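Local coordinates for protein formate dehydrogenase (Staphylococcus aureus, PDB 6TTB) that probably catalyses the NAD-dependent oxidation of formate to carbon dioxide, as a member of the D-2-hydroxyacid dehydrogenase family, at residues I157-Y162 with H182-Q187; E287-E292 with R314-N319. One frame throughout, in Å; residues are numbered along the deposited sequence.

Interaction 1. Residues I157-Y162 with H182-Q187; sequences ILLRNY and HAHELQ
His182 meets Asn161 where the helix 144-160 ends. Its CB lies 3.9 Å from ND2 of Asn161, while the ring turns away, its plane nearly perpendicular to the amide. The closer touch is between CB of Asn161 and O of His182, at 3.4 Å. Asn161 reaches this place because its CG is anti to the backbone N (chi1 -174°). Its positive phi closes a Schellman motif, a conformation asparagine adopts more readily than most residues, and ND2 makes a weak hydrogen bond to the carbonyl of Val179.

Ala183 follows, small enough to let the chain pass close to the helix end: its CB is 3.8 Å from O of Arg160, and its CA-H points at O of Leu159. N of His184 donates to O of Leu159 at 2.9 Å, the one hydrogen bond between the segments. The bond is somewhat bent (145° at the hydrogen), and the donor is tilted from the carbonyl plane.

The CB of His184 rests against CD2 of Leu159 at 3.8 Å, the two side chains crossing at about a right angle, while O of His184 touches CG of Arg160 at 3.6 Å. Leu159 is buried between this loop and Tyr270 of strand 269-273, which suits an apolar side chain. At Glu185 the guanidinium of Arg160 passes the backbone, but the two charges look elsewhere: Arg160 bonds to Glu149 and Ser146 of the second subunit, and Glu185 to Arg335 there. Leu186 packs on Val212.

The chemistry therefore divides: a carbonyl and aliphatic carbons hold loop to helix, while the buried charges are paired across the dimer interface.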
ATOM      1  N   ILE A 157       0.873  -1.704   1.937  1.00 14.52           N
ATOM      2  CA  ILE A 157       0.873  -2.946   1.146  1.00 14.02           C
ATOM      3  C   ILE A 157       1.595  -4.030   1.930  1.00 13.77           C
ATOM      4  O   ILE A 157       1.207  -5.165   1.933  1.00 15.42           O
ATOM      5  CB  ILE A 157       1.551  -2.723  -0.228  1.00 13.93           C
ATOM      6  CG1 ILE A 157       0.734  -1.811  -1.134  1.00 11.09           C
ATOM      7  CG2 ILE A 157       1.888  -4.053  -0.912  1.00 14.16           C
ATOM      8  CD1 ILE A 157       1.400  -1.509  -2.442  1.00 11.43           C
ATOM      9  N   LEU A 158       2.698  -3.671   2.530  1.00 14.42           N
ATOM     10  CA  LEU A 158       3.477  -4.605   3.305  1.00 16.54           C
ATOM     11  C   LEU A 158       2.695  -5.134   4.537  1.00 21.80           C
ATOM     12  O   LEU A 158       2.548  -6.345   4.716  1.00 29.36           O
ATOM     13  CB  LEU A 158       4.787  -3.891   3.646  1.00 14.58           C
ATOM     14  CG  LEU A 158       6.015  -4.320   2.786  1.00 16.13           C
ATOM     15  CD1 LEU A 158       5.626  -5.032   1.491  1.00 13.84           C
ATOM     16  CD2 LEU A 158       6.919  -3.174   2.459  1.00 13.37           C
ATOM     17  N   LEU A 159       2.216  -4.248   5.421  1.00 23.51           N
ATOM     18  CA  LEU A 159       1.593  -4.721   6.662  1.00 22.49           C
ATOM     19  C   LEU A 159       0.271  -5.408   6.348  1.00 23.26           C
ATOM     20  O   LEU A 159      -0.092  -6.387   6.955  1.00 24.48           O
ATOM     21  CB  LEU A 159       1.384  -3.564   7.652  1.00 17.53           C
ATOM     22  CG  LEU A 159       2.643  -3.174   8.432  1.00 17.01           C
ATOM     23  CD1 LEU A 159       2.734  -1.671   8.515  1.00 17.44           C
ATOM     24  CD2 LEU A 159       2.695  -3.805   9.822  1.00 12.33           C
ATOM     25  N   ARG A 160      -0.430  -4.909   5.361  1.00 21.78           N
ATOM     26  CA  ARG A 160      -1.764  -5.416   5.145  1.00 19.90           C
ATOM     27  C   ARG A 160      -1.679  -6.668   4.297  1.00 20.05           C
ATOM     28  O   ARG A 160      -2.676  -7.377   4.136  1.00 19.51           O
ATOM     29  CB  ARG A 160      -2.689  -4.323   4.594  1.00 17.72           C
ATOM     30  CG  ARG A 160      -2.999  -3.260   5.626  1.00 17.23           C
ATOM     31  CD  ARG A 160      -4.244  -2.481   5.328  1.00 22.75           C
ATOM     32  NE  ARG A 160      -5.458  -3.270   5.339  1.00 21.35           N
ATOM     33  CZ  ARG A 160      -6.195  -3.434   6.415  1.00 25.17           C
ATOM     34  NH1 ARG A 160      -5.784  -2.928   7.581  1.00 20.45           N
ATOM     35  NH2 ARG A 160      -7.341  -4.100   6.325  1.00 24.93           N
ATOM     36  N   ASN A 161      -0.464  -6.978   3.813  1.00 18.43           N
ATOM     37  CA  ASN A 161      -0.310  -8.208   3.073  1.00 20.35           C
ATOM     38  C   ASN A 161      -1.238  -8.146   1.841  1.00 20.96           C
ATOM     39  O   ASN A 161      -1.854  -9.134   1.420  1.00 26.20           O
ATOM     40  CB  ASN A 161      -0.556  -9.394   4.030  1.00 22.81           C
ATOM     41  CG  ASN A 161      -0.278 -10.758   3.431  1.00 22.97           C
ATOM     42  OD1 ASN A 161       0.626 -10.948   2.604  1.00 16.94           O
ATOM     43  ND2 ASN A 161      -1.084 -11.719   3.827  1.00 29.29           N
ATOM     44  N   TYR A 162      -1.361  -6.946   1.276  1.00 20.96           N
ATOM     45  CA  TYR A 162      -2.053  -6.732   0.022  1.00 17.93           C
ATOM     46  C   TYR A 162      -1.637  -7.751  -1.031  1.00 20.77           C
ATOM     47  O   TYR A 162      -2.421  -8.116  -1.880  1.00 23.02           O
ATOM     48  CB  TYR A 162      -1.733  -5.355  -0.514  1.00 15.15           C
ATOM     49  CG  TYR A 162      -2.243  -5.128  -1.908  1.00 13.70           C
ATOM     50  CD1 TYR A 162      -3.587  -4.862  -2.151  1.00 13.36           C
ATOM     51  CD2 TYR A 162      -1.396  -5.281  -2.992  1.00 13.24           C
ATOM     52  CE1 TYR A 162      -4.083  -4.764  -3.452  1.00 12.59           C
ATOM     53  CE2 TYR A 162      -1.858  -5.213  -4.297  1.00 12.55           C
ATOM     54  CZ  TYR A 162      -3.203  -4.918  -4.523  1.00 13.24           C
ATOM     55  OH  TYR A 162      -3.610  -4.718  -5.790  1.00 12.36           O
ATOM     56  N   HIS A 182      -0.316 -13.120   7.607  1.00 26.65           N
ATOM     57  CA  HIS A 182       0.659 -12.031   7.615  1.00 25.34           C
ATOM     58  C   HIS A 182       0.014 -10.650   7.507  1.00 27.08           C
ATOM     59  O   HIS A 182       0.685  -9.672   7.205  1.00 36.70           O
ATOM     60  CB  HIS A 182       1.695 -12.251   6.536  1.00 26.02           C
ATOM     61  CG  HIS A 182       2.570 -13.437   6.805  1.00 34.72           C
ATOM     62  ND1 HIS A 182       3.293 -13.592   8.007  1.00 36.48           N
ATOM     63  CD2 HIS A 182       2.842 -14.540   6.046  1.00 34.74           C
ATOM     64  CE1 HIS A 182       3.933 -14.764   7.976  1.00 40.49           C
ATOM     65  NE2 HIS A 182       3.666 -15.368   6.785  1.00 31.88           N
ATOM     66  N   ALA A 183      -1.267 -10.574   7.809  1.00 25.21           N
ATOM     67  CA  ALA A 183      -2.007  -9.348   7.649  1.00 19.02           C
ATOM     68  C   ALA A 183      -2.163  -8.677   9.011  1.00 18.04           C
ATOM     69  O   ALA A 183      -2.520  -9.299  10.006  1.00 19.19           O
ATOM     70  CB  ALA A 183      -3.331  -9.672   7.046  1.00 22.43           C
ATOM     71  N   HIS A 184      -1.787  -7.417   9.040  1.00 17.84           N
ATOM     72  CA  HIS A 184      -1.666  -6.590  10.212  1.00 18.37           C
ATOM     73  C   HIS A 184      -2.348  -5.286   9.875  1.00 20.16           C
ATOM     74  O   HIS A 184      -2.373  -4.900   8.721  1.00 17.89           O
ATOM     75  CB  HIS A 184      -0.197  -6.258  10.481  1.00 22.10           C
ATOM     76  CG  HIS A 184       0.598  -7.404  11.037  1.00 31.76           C
ATOM     77  ND1 HIS A 184       0.801  -7.590  12.421  1.00 33.18           N
ATOM     78  CD2 HIS A 184       1.247  -8.426  10.434  1.00 30.05           C
ATOM     79  CE1 HIS A 184       1.545  -8.660  12.604  1.00 28.87           C
ATOM     80  NE2 HIS A 184       1.791  -9.203  11.435  1.00 32.14           N
ATOM     81  N   GLU A 185      -2.991  -4.690  10.865  1.00 22.13           N
ATOM     82  CA  GLU A 185      -3.312  -3.292  10.831  1.00 26.07           C
ATOM     83  C   GLU A 185      -2.020  -2.491  10.910  1.00 29.02           C
ATOM     84  O   GLU A 185      -1.123  -2.822  11.681  1.00 37.50           O
ATOM     85  CB  GLU A 185      -4.166  -2.996  12.048  1.00 29.28           C
ATOM     86  CG  GLU A 185      -5.400  -3.842  12.074  1.00 37.07           C
ATOM     87  CD  GLU A 185      -6.493  -3.249  12.918  1.00 41.55           C
ATOM     88  OE1 GLU A 185      -7.617  -3.190  12.418  1.00 51.08           O
ATOM     89  OE2 GLU A 185      -6.201  -2.825  14.067  1.00 38.63           O
ATOM     90  N   LEU A 186      -1.979  -1.382  10.197  1.00 24.15           N
ATOM     91  CA  LEU A 186      -0.884  -0.471  10.376  1.00 22.92           C
ATOM     92  C   LEU A 186      -1.019   0.219  11.741  1.00 30.27           C
ATOM     93  O   LEU A 186      -0.025   0.659  12.364  1.00 30.83           O
ATOM     94  CB  LEU A 186      -0.923   0.539   9.240  1.00 20.20           C
ATOM     95  CG  LEU A 186       0.098   1.646   9.408  1.00 20.55           C
ATOM     96  CD1 LEU A 186       1.496   1.037   9.455  1.00 20.03           C
ATOM     97  CD2 LEU A 186      -0.005   2.682   8.309  1.00 17.52           C
ATOM     98  N   GLN A 187      -2.263   0.388  12.184  1.00 30.35           N
ATOM     99  CA  GLN A 187      -2.491   1.161  13.397  1.00 26.78           C
ATOM    100  C   GLN A 187      -1.791   0.480  14.609  1.00 25.87           C
ATOM    101  O   GLN A 187      -1.704  -0.747  14.694  1.00 19.60           O
ATOM    102  CB  GLN A 187      -3.978   1.315  13.571  1.00 23.03           C
ATOM    103  CG  GLN A 187      -4.385   1.805  14.930  1.00 27.51           C
ATOM    104  CD  GLN A 187      -5.826   1.444  15.186  1.00 27.35           C
ATOM    105  OE1 GLN A 187      -6.585   2.251  15.670  1.00 29.76           O
ATOM    106  NE2 GLN A 187      -6.229   0.252  14.762  1.00 24.09           N
TER

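Interaction 2. Residues E287-E292 with R314-N319; sequences EALASE and RTMPRN
Leu289, in the last turns of helix 282-291, pushes its isobutyl group toward the loop 314-319 and meets three of its residues in a row. The branch CD2 lies 3.8 Å from CE of Met316, with the sulfur only slightly farther off, and the two side chains run obliquely past one another. A flexible, unbranched methionine suits this spot, since it can also lie along Leu285 and Val286 of the same helix and Tyr297 of the neighbouring strand. Closer to the backbone, CB of Leu289 abuts CB of Pro317 at 3.9 Å. CG of Leu289 lies 3.7 Å from O of Pro317. The rigid ring of Pro317 gives the loop a compact apolar shoulder, the CG of this proline also lying near CA of Ala290.

Arg318 adds the polar half. Its NH2 donates to O of Leu289 at 3.1 Å, almost straight (163° at the hydrogen), and the oxygen lies at the edge of the guanidinium, in its plane, though the donor is tilted from the carbonyl plane. The side chain curls at chi2 and chi3, which lets the long arm fold back to the helix end. Its other bonds also go to backbone carbonyls: NE to Gln295, and NH2 again to Leu294. The guanidinium thus ties the helix end to the strand that follows, and its positive charge would be expected to favour the carbonyl-rich C-terminal end of a helix.

Glu292, with positive phi, ends that helix in a Schellman motif and turns the chain into strand 294-299. The whole is a helix-to-strand turn of a Rossmann-type alpha/beta domain, braced by the loop that leads into the outermost strand 319-321.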
ATOM      1  N   GLU A 287      18.685 -12.747   1.854  1.00 25.84           N
ATOM      2  CA  GLU A 287      18.861 -13.783   2.863  1.00 25.35           C
ATOM      3  C   GLU A 287      17.952 -13.494   4.037  1.00 24.00           C
ATOM      4  O   GLU A 287      17.261 -14.390   4.498  1.00 27.04           O
ATOM      5  CB  GLU A 287      20.325 -14.086   3.204  1.00 26.60           C
ATOM      6  N   ALA A 288      17.796 -12.215   4.356  1.00 25.42           N
ATOM      7  CA  ALA A 288      16.879 -11.747   5.405  1.00 28.67           C
ATOM      8  C   ALA A 288      15.400 -12.140   5.117  1.00 37.23           C
ATOM      9  O   ALA A 288      14.694 -12.637   6.026  1.00 35.27           O
ATOM     10  CB  ALA A 288      17.057 -10.248   5.606  1.00 21.51           C
ATOM     11  N   LEU A 289      14.927 -11.936   3.855  1.00 35.71           N
ATOM     12  CA  LEU A 289      13.578 -12.352   3.505  1.00 32.88           C
ATOM     13  C   LEU A 289      13.497 -13.890   3.534  1.00 37.78           C
ATOM     14  O   LEU A 289      12.628 -14.469   4.204  1.00 43.62           O
ATOM     15  CB  LEU A 289      13.185 -11.802   2.133  1.00 27.83           C
ATOM     16  CG  LEU A 289      12.517 -10.412   2.056  1.00 22.84           C
ATOM     17  CD1 LEU A 289      12.165  -9.875   3.388  1.00 21.33           C
ATOM     18  CD2 LEU A 289      13.368  -9.427   1.292  1.00 20.30           C
ATOM     19  N   ALA A 290      14.383 -14.560   2.796  1.00 34.53           N
ATOM     20  CA  ALA A 290      14.253 -16.016   2.656  1.00 37.15           C
ATOM     21  C   ALA A 290      14.262 -16.714   4.029  1.00 35.09           C
ATOM     22  O   ALA A 290      13.577 -17.702   4.244  1.00 39.14           O
ATOM     23  CB  ALA A 290      15.303 -16.584   1.731  1.00 30.01           C
ATOM     24  N   SER A 291      15.082 -16.224   4.937  1.00 32.44           N
ATOM     25  CA  SER A 291      15.141 -16.785   6.268  1.00 28.55           C
ATOM     26  C   SER A 291      13.968 -16.285   7.134  1.00 26.34           C
ATOM     27  O   SER A 291      13.783 -16.806   8.224  1.00 32.08           O
ATOM     28  CB  SER A 291      16.450 -16.434   6.916  1.00 24.65           C
ATOM     29  OG  SER A 291      16.358 -15.111   7.459  1.00 27.98           O
ATOM     30  N   GLU A 292      13.307 -15.177   6.738  1.00 22.35           N
ATOM     31  CA  GLU A 292      12.055 -14.716   7.367  1.00 23.62           C
ATOM     32  C   GLU A 292      12.363 -13.952   8.654  1.00 25.71           C
ATOM     33  O   GLU A 292      11.468 -13.679   9.455  1.00 23.79           O
ATOM     34  CB  GLU A 292      11.056 -15.834   7.719  1.00 18.60           C
ATOM     35  CG  GLU A 292      11.183 -17.045   6.837  1.00 23.50           C
ATOM     36  CD  GLU A 292      10.029 -18.041   6.807  1.00 27.48           C
ATOM     37  OE1 GLU A 292       8.842 -17.624   7.041  1.00 27.16           O
ATOM     38  OE2 GLU A 292      10.309 -19.226   6.477  1.00 26.34           O
ATOM     39  N   ARG A 314      13.588  -8.730  -7.812  1.00 33.33           N
ATOM     40  CA  ARG A 314      12.346  -8.763  -8.572  1.00 24.48           C
ATOM     41  C   ARG A 314      11.512  -9.980  -8.159  1.00 22.26           C
ATOM     42  O   ARG A 314      10.315  -9.905  -8.097  1.00 22.55           O
ATOM     43  CB  ARG A 314      12.667  -8.847 -10.062  1.00 22.26           C
ATOM     44  CG  ARG A 314      13.501  -7.688 -10.590  1.00 19.88           C
ATOM     45  CD  ARG A 314      13.597  -7.899 -12.096  1.00 20.17           C
ATOM     46  NE  ARG A 314      14.095  -6.788 -12.919  1.00 18.17           N
ATOM     47  CZ  ARG A 314      13.328  -5.862 -13.519  1.00 16.29           C
ATOM     48  NH1 ARG A 314      12.004  -5.850 -13.391  1.00 14.69           N
ATOM     49  NH2 ARG A 314      13.900  -4.982 -14.292  1.00 16.49           N
ATOM     50  N   THR A 315      12.187 -11.064  -7.806  1.00 23.38           N
ATOM     51  CA  THR A 315      11.670 -12.426  -7.728  1.00 23.03           C
ATOM     52  C   THR A 315      11.626 -12.826  -6.256  1.00 20.38           C
ATOM     53  O   THR A 315      11.401 -13.985  -5.952  1.00 23.26           O
ATOM     54  CB  THR A 315      12.712 -13.388  -8.364  1.00 29.08           C
ATOM     55  OG1 THR A 315      12.710 -13.113  -9.745  1.00 32.28           O
ATOM     56  CG2 THR A 315      12.510 -14.876  -8.123  1.00 27.18           C
ATOM     57  N   MET A 316      12.111 -11.969  -5.367  1.00 16.26           N
ATOM     58  CA  MET A 316      12.420 -12.510  -4.050  1.00 18.52           C
ATOM     59  C   MET A 316      11.124 -12.545  -3.252  1.00 23.37           C
ATOM     60  O   MET A 316      10.209 -11.764  -3.532  1.00 19.22           O
ATOM     61  CB  MET A 316      13.547 -11.737  -3.319  1.00 17.73           C
ATOM     62  CG  MET A 316      13.082 -10.410  -2.689  1.00 20.65           C
ATOM     63  SD  MET A 316      14.305  -9.130  -2.534  1.00 23.72           S
ATOM     64  CE  MET A 316      13.298  -7.699  -2.134  1.00 18.87           C
ATOM     65  N   PRO A 317      10.960 -13.531  -2.332  1.00 29.74           N
ATOM     66  CA  PRO A 317       9.873 -13.560  -1.336  1.00 31.58           C
ATOM     67  C   PRO A 317       9.271 -12.245  -0.883  1.00 29.98           C
ATOM     68  O   PRO A 317       9.989 -11.366  -0.426  1.00 38.84           O
ATOM     69  CB  PRO A 317      10.715 -13.924  -0.097  1.00 34.79           C
ATOM     70  CG  PRO A 317      11.797 -14.877  -0.640  1.00 42.61           C
ATOM     71  CD  PRO A 317      11.868 -14.657  -2.152  1.00 34.64           C
ATOM     72  N   ARG A 318       7.950 -12.176  -0.855  1.00 24.90           N
ATOM     73  CA  ARG A 318       7.274 -11.145  -0.054  1.00 21.68           C
ATOM     74  C   ARG A 318       7.851  -9.768  -0.358  1.00 18.27           C
ATOM     75  O   ARG A 318       8.104  -8.998   0.542  1.00 21.13           O
ATOM     76  CB  ARG A 318       7.331 -11.498   1.438  1.00 17.15           C
ATOM     77  CG  ARG A 318       6.143 -12.351   1.892  1.00 18.85           C
ATOM     78  CD  ARG A 318       6.314 -13.369   2.995  1.00 18.11           C
ATOM     79  NE  ARG A 318       7.532 -13.073   3.762  1.00 22.02           N
ATOM     80  CZ  ARG A 318       8.673 -13.782   3.702  1.00 22.12           C
ATOM     81  NH1 ARG A 318       8.758 -14.861   2.901  1.00 19.24           N
ATOM     82  NH2 ARG A 318       9.716 -13.400   4.431  1.00 17.03           N
ATOM     83  N   ASN A 319       8.096  -9.487  -1.634  1.00 17.39           N
ATOM     84  CA  ASN A 319       8.534  -8.157  -2.058  1.00 18.13           C
ATOM     85  C   ASN A 319       7.355  -7.359  -2.585  1.00 20.76           C
ATOM     86  O   ASN A 319       6.399  -7.963  -3.096  1.00 25.90           O
ATOM     87  CB  ASN A 319       9.702  -8.200  -3.075  1.00 18.51           C
ATOM     88  CG  ASN A 319       9.260  -8.317  -4.503  1.00 16.54           C
ATOM     89  OD1 ASN A 319       8.891  -7.332  -5.099  1.00 21.02           O
ATOM     90  ND2 ASN A 319       9.333  -9.509  -5.070  1.00 13.99           N
TER

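Overall arrangement
Both contacts join the C-terminal end of a helix to a loop leading into a strand of the same seven-stranded parallel sheet, within the NAD-binding domain. Interaction 1 leads into strand 190-194, which precedes the glycine-rich turn that probably binds the NAD; interaction 2 leads into strand 319-321, at the sheet's edge. Their centres are about 17 Å apart and their nearest atoms about 5 Å, without touching. Strand 319-321 links them, since Leu158 packs on its Ala320. Both also border the second subunit: Arg314, which lies in 314-319 but takes no part in the contact with 287-292, bonds to Ser169 and Glu173 of that subunit.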